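Local coordinates for terminal oxygenase component of carbazole 1,9a-dioxygenase (Nocardioides aromaticivorans, PDB 3GCF), which probably catalyses the angular dioxygenation of carbazole at a mononuclear iron, using electrons relayed through its Rieske [2Fe-2S] cluster, at residues A[163-168]-A[315-320]; A[284-289]-A[302-307]. All blocks are in the same frame, centred on the assembly; numbering follows the deposited sequence.

Contact 1. Residues A[163-168]-A[315-320]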
loop_
_atom_site.group_PDB
_atom_site.type_symbol
_atom_site.label_atom_id
_atom_site.label_comp_id
_atom_site.label_asym_id
_atom_site.label_seq_id
_atom_site.Cartn_x
_atom_site.Cartn_y
_atom_site.Cartn_z
ATOM N N ASP A 163 15.034 -20.291 -40.639
ATOM C CA ASP A 163 14.832 -19.378 -41.761
ATOM C C ASP A 163 13.908 -18.218 -41.395
ATOM O O ASP A 163 13.191 -17.679 -42.243
ATOM C CB ASP A 163 14.265 -20.146 -42.959
ATOM C CG ASP A 163 12.887 -20.717 -42.684
ATOM O OD1 ASP A 163 12.564 -20.955 -41.498
ATOM O OD2 ASP A 163 12.130 -20.941 -43.655
ATOM N N THR A 164 13.937 -17.833 -40.125
ATOM C CA THR A 164 13.109 -16.735 -39.651
ATOM C C THR A 164 13.921 -15.820 -38.746
ATOM O O THR A 164 15.031 -16.158 -38.332
ATOM C CB THR A 164 11.903 -17.248 -38.837
ATOM O OG1 THR A 164 12.374 -17.895 -37.642
ATOM C CG2 THR A 164 11.075 -18.238 -39.660
ATOM N N HIS A 165 13.359 -14.655 -38.456
ATOM C CA HIS A 165 13.988 -13.701 -37.563
ATOM C C HIS A 165 12.885 -13.242 -36.619
ATOM O O HIS A 165 11.726 -13.127 -37.026
ATOM C CB HIS A 165 14.546 -12.504 -38.327
ATOM C CG HIS A 165 15.495 -11.680 -37.516
ATOM N ND1 HIS A 165 16.766 -12.109 -37.202
ATOM C CD2 HIS A 165 15.343 -10.479 -36.911
ATOM C CE1 HIS A 165 17.357 -11.206 -36.438
ATOM N NE2 HIS A 165 16.514 -10.209 -36.246
ATOM N N LEU A 166 13.236 -12.992 -35.363
ATOM C CA LEU A 166 12.249 -12.572 -34.380
ATOM C C LEU A 166 12.611 -11.268 -33.694
ATOM O O LEU A 166 13.782 -10.964 -33.477
ATOM C CB LEU A 166 12.044 -13.667 -33.324
ATOM C CG LEU A 166 11.323 -14.937 -33.787
ATOM C CD1 LEU A 166 12.200 -15.710 -34.766
ATOM C CD2 LEU A 166 10.979 -15.804 -32.582
ATOM N N LEU A 167 11.579 -10.500 -33.361
ATOM C CA LEU A 167 11.730 -9.218 -32.689
ATOM C C LEU A 167 10.551 -9.070 -31.739
ATOM O O LEU A 167 9.424 -9.421 -32.084
ATOM C CB LEU A 167 11.718 -8.084 -33.713
ATOM C CG LEU A 167 12.882 -8.087 -34.707
ATOM C CD1 LEU A 167 12.563 -7.151 -35.861
ATOM C CD2 LEU A 167 14.175 -7.679 -34.001
ATOM N N GLY A 168 10.808 -8.567 -30.539
ATOM C CA GLY A 168 9.721 -8.402 -29.595
ATOM C C GLY A 168 9.986 -7.397 -28.494
ATOM O O GLY A 168 10.999 -6.702 -28.491
ATOM N N LYS A 315 16.969 -6.888 -42.229
ATOM C CA LYS A 315 16.984 -5.434 -42.109
ATOM C C LYS A 315 15.627 -4.816 -42.398
ATOM O O LYS A 315 15.200 -3.898 -41.705
ATOM C CB LYS A 315 18.038 -4.829 -43.042
ATOM C CG LYS A 315 19.344 -4.523 -42.339
ATOM C CD LYS A 315 19.805 -5.722 -41.517
ATOM C CE LYS A 315 20.742 -5.305 -40.397
ATOM N NZ LYS A 315 20.991 -6.441 -39.462
ATOM N N THR A 316 14.952 -5.322 -43.423
ATOM C CA THR A 316 13.640 -4.812 -43.790
ATOM C C THR A 316 12.653 -5.072 -42.654
ATOM O O THR A 316 11.821 -4.222 -42.348
ATOM C CB THR A 316 13.141 -5.477 -45.089
ATOM O OG1 THR A 316 14.026 -5.127 -46.160
ATOM C CG2 THR A 316 11.729 -5.017 -45.435
ATOM N N PHE A 317 12.754 -6.243 -42.027
ATOM C CA PHE A 317 11.874 -6.591 -40.914
ATOM C C PHE A 317 12.147 -5.672 -39.723
ATOM O O PHE A 317 11.226 -5.092 -39.147
ATOM C CB PHE A 317 12.083 -8.056 -40.512
ATOM C CG PHE A 317 11.227 -8.506 -39.350
ATOM C CD1 PHE A 317 9.920 -8.045 -39.202
ATOM C CD2 PHE A 317 11.725 -9.417 -38.420
ATOM C CE1 PHE A 317 9.121 -8.486 -38.141
ATOM C CE2 PHE A 317 10.944 -9.864 -37.362
ATOM C CZ PHE A 317 9.634 -9.399 -37.220
ATOM N N GLU A 318 13.417 -5.526 -39.362
ATOM C CA GLU A 318 13.777 -4.668 -38.244
ATOM C C GLU A 318 13.264 -3.246 -38.457
ATOM O O GLU A 318 12.804 -2.605 -37.515
ATOM C CB GLU A 318 15.293 -4.660 -38.044
ATOM C CG GLU A 318 15.875 -6.047 -37.875
ATOM C CD GLU A 318 17.377 -6.043 -37.672
ATOM O OE1 GLU A 318 18.076 -5.315 -38.409
ATOM O OE2 GLU A 318 17.858 -6.780 -36.782
ATOM N N VAL A 319 13.333 -2.757 -39.693
ATOM C CA VAL A 319 12.851 -1.410 -39.996
ATOM C C VAL A 319 11.332 -1.295 -39.850
ATOM O O VAL A 319 10.843 -0.347 -39.237
ATOM C CB VAL A 319 13.254 -0.964 -41.426
ATOM C CG1 VAL A 319 12.548 0.346 -41.787
ATOM C CG2 VAL A 319 14.771 -0.772 -41.499
ATOM N N GLU A 320 10.576 -2.242 -40.401
ATOM C CA GLU A 320 9.126 -2.151 -40.262
ATOM C C GLU A 320 8.669 -2.417 -38.829
ATOM O O GLU A 320 7.614 -1.937 -38.415
ATOM C CB GLU A 320 8.396 -3.071 -41.251
ATOM C CG GLU A 320 9.023 -4.422 -41.488
ATOM C CD GLU A 320 8.248 -5.245 -42.509
ATOM O OE1 GLU A 320 7.881 -4.691 -43.573
ATOM O OE2 GLU A 320 8.014 -6.447 -42.247
HETATM O O HOH W 1 17.639 -8.366 -34.290
#

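Contact 2. Residues A[284-289]-A[302-307]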
loop_
_atom_site.group_PDB
_atom_site.type_symbol
_atom_site.label_atom_id
_atom_site.label_comp_id
_atom_site.label_asym_id
_atom_site.label_seq_id
_atom_site.Cartn_x
_atom_site.Cartn_y
_atom_site.Cartn_z
ATOM N N LEU A 284 3.401 -12.490 -40.766
ATOM C CA LEU A 284 4.009 -12.653 -39.451
ATOM C C LEU A 284 3.297 -13.650 -38.552
ATOM O O LEU A 284 2.125 -13.968 -38.754
ATOM C CB LEU A 284 4.033 -11.303 -38.722
ATOM C CG LEU A 284 4.802 -10.138 -39.347
ATOM C CD1 LEU A 284 4.468 -8.853 -38.601
ATOM C CD2 LEU A 284 6.296 -10.425 -39.295
ATOM N N ILE A 285 4.023 -14.133 -37.552
ATOM C CA ILE A 285 3.467 -15.031 -36.556
ATOM C C ILE A 285 3.755 -14.353 -35.211
ATOM O O ILE A 285 4.843 -13.811 -35.009
ATOM C CB ILE A 285 4.129 -16.424 -36.609
ATOM C CG1 ILE A 285 3.659 -17.164 -37.866
ATOM C CG2 ILE A 285 3.775 -17.229 -35.351
ATOM C CD1 ILE A 285 4.243 -18.561 -38.015
ATOM N N GLN A 286 2.776 -14.356 -34.311
ATOM C CA GLN A 286 2.945 -13.728 -33.003
ATOM C C GLN A 286 3.005 -14.728 -31.858
ATOM O O GLN A 286 2.138 -15.585 -31.719
ATOM C CB GLN A 286 1.817 -12.723 -32.729
ATOM C CG GLN A 286 2.003 -11.927 -31.427
ATOM C CD GLN A 286 1.147 -10.661 -31.372
ATOM O OE1 GLN A 286 1.020 -9.942 -32.367
ATOM N NE2 GLN A 286 0.575 -10.375 -30.203
ATOM N N TYR A 287 4.039 -14.604 -31.036
ATOM C CA TYR A 287 4.217 -15.481 -29.888
ATOM C C TYR A 287 4.060 -14.637 -28.633
ATOM O O TYR A 287 4.419 -13.459 -28.619
ATOM C CB TYR A 287 5.617 -16.107 -29.906
ATOM C CG TYR A 287 5.871 -17.042 -31.069
ATOM C CD1 TYR A 287 5.361 -18.344 -31.071
ATOM C CD2 TYR A 287 6.615 -16.624 -32.175
ATOM C CE1 TYR A 287 5.588 -19.213 -32.154
ATOM C CE2 TYR A 287 6.847 -17.482 -33.262
ATOM C CZ TYR A 287 6.332 -18.771 -33.243
ATOM O OH TYR A 287 6.558 -19.613 -34.312
ATOM N N GLU A 288 3.518 -15.234 -27.579
ATOM C CA GLU A 288 3.346 -14.520 -26.329
ATOM C C GLU A 288 3.718 -15.407 -25.158
ATOM O O GLU A 288 3.391 -16.598 -25.136
ATOM C CB GLU A 288 1.899 -14.035 -26.168
ATOM C CG GLU A 288 1.390 -13.178 -27.325
ATOM C CD GLU A 288 0.154 -12.369 -26.964
ATOM O OE1 GLU A 288 -0.648 -12.823 -26.118
ATOM O OE2 GLU A 288 -0.019 -11.276 -27.540
ATOM N N PHE A 289 4.427 -14.821 -24.196
ATOM C CA PHE A 289 4.830 -15.530 -22.985
ATOM C C PHE A 289 4.248 -14.737 -21.821
ATOM O O PHE A 289 4.081 -13.518 -21.914
ATOM C CB PHE A 289 6.354 -15.584 -22.849
ATOM C CG PHE A 289 7.052 -16.275 -23.988
ATOM C CD1 PHE A 289 7.183 -15.653 -25.226
ATOM C CD2 PHE A 289 7.609 -17.537 -23.814
ATOM C CE1 PHE A 289 7.864 -16.279 -26.272
ATOM C CE2 PHE A 289 8.292 -18.170 -24.854
ATOM C CZ PHE A 289 8.421 -17.541 -26.082
ATOM N N GLN A 302 5.951 -10.227 -26.161
ATOM C CA GLN A 302 5.285 -10.293 -27.450
ATOM C C GLN A 302 6.429 -10.411 -28.442
ATOM O O GLN A 302 7.275 -9.527 -28.499
ATOM C CB GLN A 302 4.499 -9.018 -27.729
ATOM C CG GLN A 302 3.294 -8.813 -26.846
ATOM C CD GLN A 302 2.820 -7.384 -26.878
ATOM O OE1 GLN A 302 3.481 -6.491 -26.349
ATOM N NE2 GLN A 302 1.678 -7.150 -27.509
ATOM N N VAL A 303 6.463 -11.494 -29.212
ATOM C CA VAL A 303 7.542 -11.698 -30.175
ATOM C C VAL A 303 6.995 -12.006 -31.557
ATOM O O VAL A 303 6.216 -12.945 -31.740
ATOM C CB VAL A 303 8.470 -12.859 -29.741
ATOM C CG1 VAL A 303 9.743 -12.853 -30.583
ATOM C CG2 VAL A 303 8.811 -12.732 -28.265
ATOM N N LEU A 304 7.410 -11.207 -32.532
ATOM C CA LEU A 304 6.958 -11.383 -33.902
ATOM C C LEU A 304 7.998 -12.136 -34.722
ATOM O O LEU A 304 9.192 -11.847 -34.647
ATOM C CB LEU A 304 6.664 -10.017 -34.526
ATOM C CG LEU A 304 5.585 -9.205 -33.792
ATOM C CD1 LEU A 304 5.286 -7.934 -34.571
ATOM C CD2 LEU A 304 4.317 -10.035 -33.631
ATOM N N GLN A 305 7.531 -13.108 -35.500
ATOM C CA GLN A 305 8.401 -13.934 -36.326
ATOM C C GLN A 305 8.152 -13.737 -37.815
ATOM O O GLN A 305 7.029 -13.884 -38.298
ATOM C CB GLN A 305 8.205 -15.404 -35.972
ATOM C CG GLN A 305 8.970 -16.381 -36.853
ATOM C CD GLN A 305 8.744 -17.817 -36.422
ATOM O OE1 GLN A 305 7.605 -18.265 -36.317
ATOM N NE2 GLN A 305 9.823 -18.541 -36.164
ATOM N N ARG A 306 9.220 -13.421 -38.534
ATOM C CA ARG A 306 9.157 -13.196 -39.969
ATOM C C ARG A 306 10.117 -14.132 -40.704
ATOM O O ARG A 306 11.269 -14.291 -40.307
ATOM C CB ARG A 306 9.530 -11.742 -40.265
ATOM C CG ARG A 306 9.873 -11.450 -41.719
ATOM C CD ARG A 306 8.690 -11.682 -42.633
ATOM N NE ARG A 306 7.620 -10.711 -42.431
ATOM C CZ ARG A 306 7.710 -9.420 -42.744
ATOM N NH1 ARG A 306 8.829 -8.947 -43.273
ATOM N NH2 ARG A 306 6.675 -8.608 -42.553
ATOM N N LYS A 307 9.639 -14.757 -41.772
ATOM C CA LYS A 307 10.489 -15.645 -42.561
ATOM C C LYS A 307 11.436 -14.746 -43.355
ATOM O O LYS A 307 11.008 -13.742 -43.927
ATOM C CB LYS A 307 9.633 -16.492 -43.511
ATOM C CG LYS A 307 10.395 -17.609 -44.215
ATOM C CD LYS A 307 9.464 -18.494 -45.038
ATOM C CE LYS A 307 10.239 -19.612 -45.727
ATOM N NZ LYS A 307 9.368 -20.511 -46.547
#

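Contact 1. Residues A[163-168]-A[315-320]
His-165 and Leu-167 face the turn carrying Phe-317 and Glu-318, the axes of strand 164-168 and helix 315-320 passing 9.4 Å apart at a shallow 20°. This is helix-on-sheet packing in the helix-grip (Bet v 1-like) catalytic domain of a Rieske oxygenase: the edge strand of the antiparallel sheet within this chain meets the long helix 311-331. Phe-317 holds CG anti to its own N (chi1 179°), which carries the ring across to the strand. Leu-167 CD1 then sits over one ring face, 3.7 Å from the Phe-317 centroid and 22° off the normal, a CH-pi contact displaced toward the rim. CE2 of the same ring reaches the backbone O of His-165 at 3.4 Å, while Phe-317 CD2 comes to the edge of the imidazole. With an alanine at Phe-317, Leu-167 CD1 would probably lose the aromatic surface it rests on, and a gap would open between strand and helix. Lys-315 NZ and Glu-318 OE1 form a weak salt bridge on the helix. Polar linkage across the contact runs through one water, 2.9 Å from His-165 NE2, in the plane of the imidazole, and donating to Glu-318 OE2 at 3.0 Å.

Contact 2. Residues A[284-289]-A[302-307]
Two first torsions converge on one bond: Tyr-287 turns CG anti to its carbonyl carbon (chi1 -65°), and Gln-305 sends CG anti to its backbone N (chi1 175°) with an extended chain, which brings the amide oxygen to the hydroxyl diagonally across the strands, one residue pair along from Ile-285, its own partner in the pairing. Tyr-287 OH donates to Gln-305 OE1 at 2.6 Å, from above the carbonyl plane, 36° out of it, rather than along a lone pair. The ring and amide planes are steeply inclined to each other, with Gln-305 CD in the ring plane at the edge of the tyrosine. Phe-159 meets the Tyr-287 ring edge-to-face, and Gln-305 NE2 bonds to Gly-158 O and Thr-164 OG1; the buried amide is thus engaged at both ends.

The backbones form an antiparallel beta hairpin, strands 285-292 and 298-307, inside the catalytic-domain sheet. Its hydrogen-bonded pairs are Ile-285 with Gln-305 and Tyr-287 with Val-303; in the second, Val-303 N donates to Tyr-287 O at 2.9 Å, and Tyr-287 N donates to Val-303 O.

On the face bearing Gln-286 and Leu-304, Leu-304 CD2 lies alongside the glutamine chain, 3.5 Å from Gln-286 OE1. The amide's other end, NE2, donates to Glu-288 OE2 at 2.9 Å, close to the Gln-286 amide plane but on the anti side of the carboxylate and tilted out of the carboxylate plane, and also to Asn-334 OD1. Tyr-290 OH bonds Glu-288 OE1 and Tyr-300 OH bonds OE2, fixing this buried carboxylate with its side chain about 5 Å from that of the iron ligand Asp-337. At the opposite end of the pairing, Leu-284 CD2 packs 3.4 Å from Arg-306 NE, whose guanidinium is salt-bridged through NH2 to Glu-320.

How the contacts relate
Contact 2 is the more buried, with nine of its eleven touching residues buried against two of five in contact 1, and it covers 616 Å² rather than 234 Å². Its centre lies about 11 Å from the chain centre, that of contact 1 about 19 Å. The two share one sheet, in which 164-173 and 298-307 are neighbours; contact 1 packs a helix on the edge strand, contact 2 pairs two inner strands. Backbone hydrogen bonds dominate contact 2; side-chain packing and a bridging water define contact 1. The Glu-320 to Arg-306 bridge ties helix to hairpin, and Leu-167 O probably accepts a hydrogen bond from Leu-304 N at 2.7 Å. Glu-288 brings contact 2 near the iron site, whereas contact 1 lies away from both metal centres.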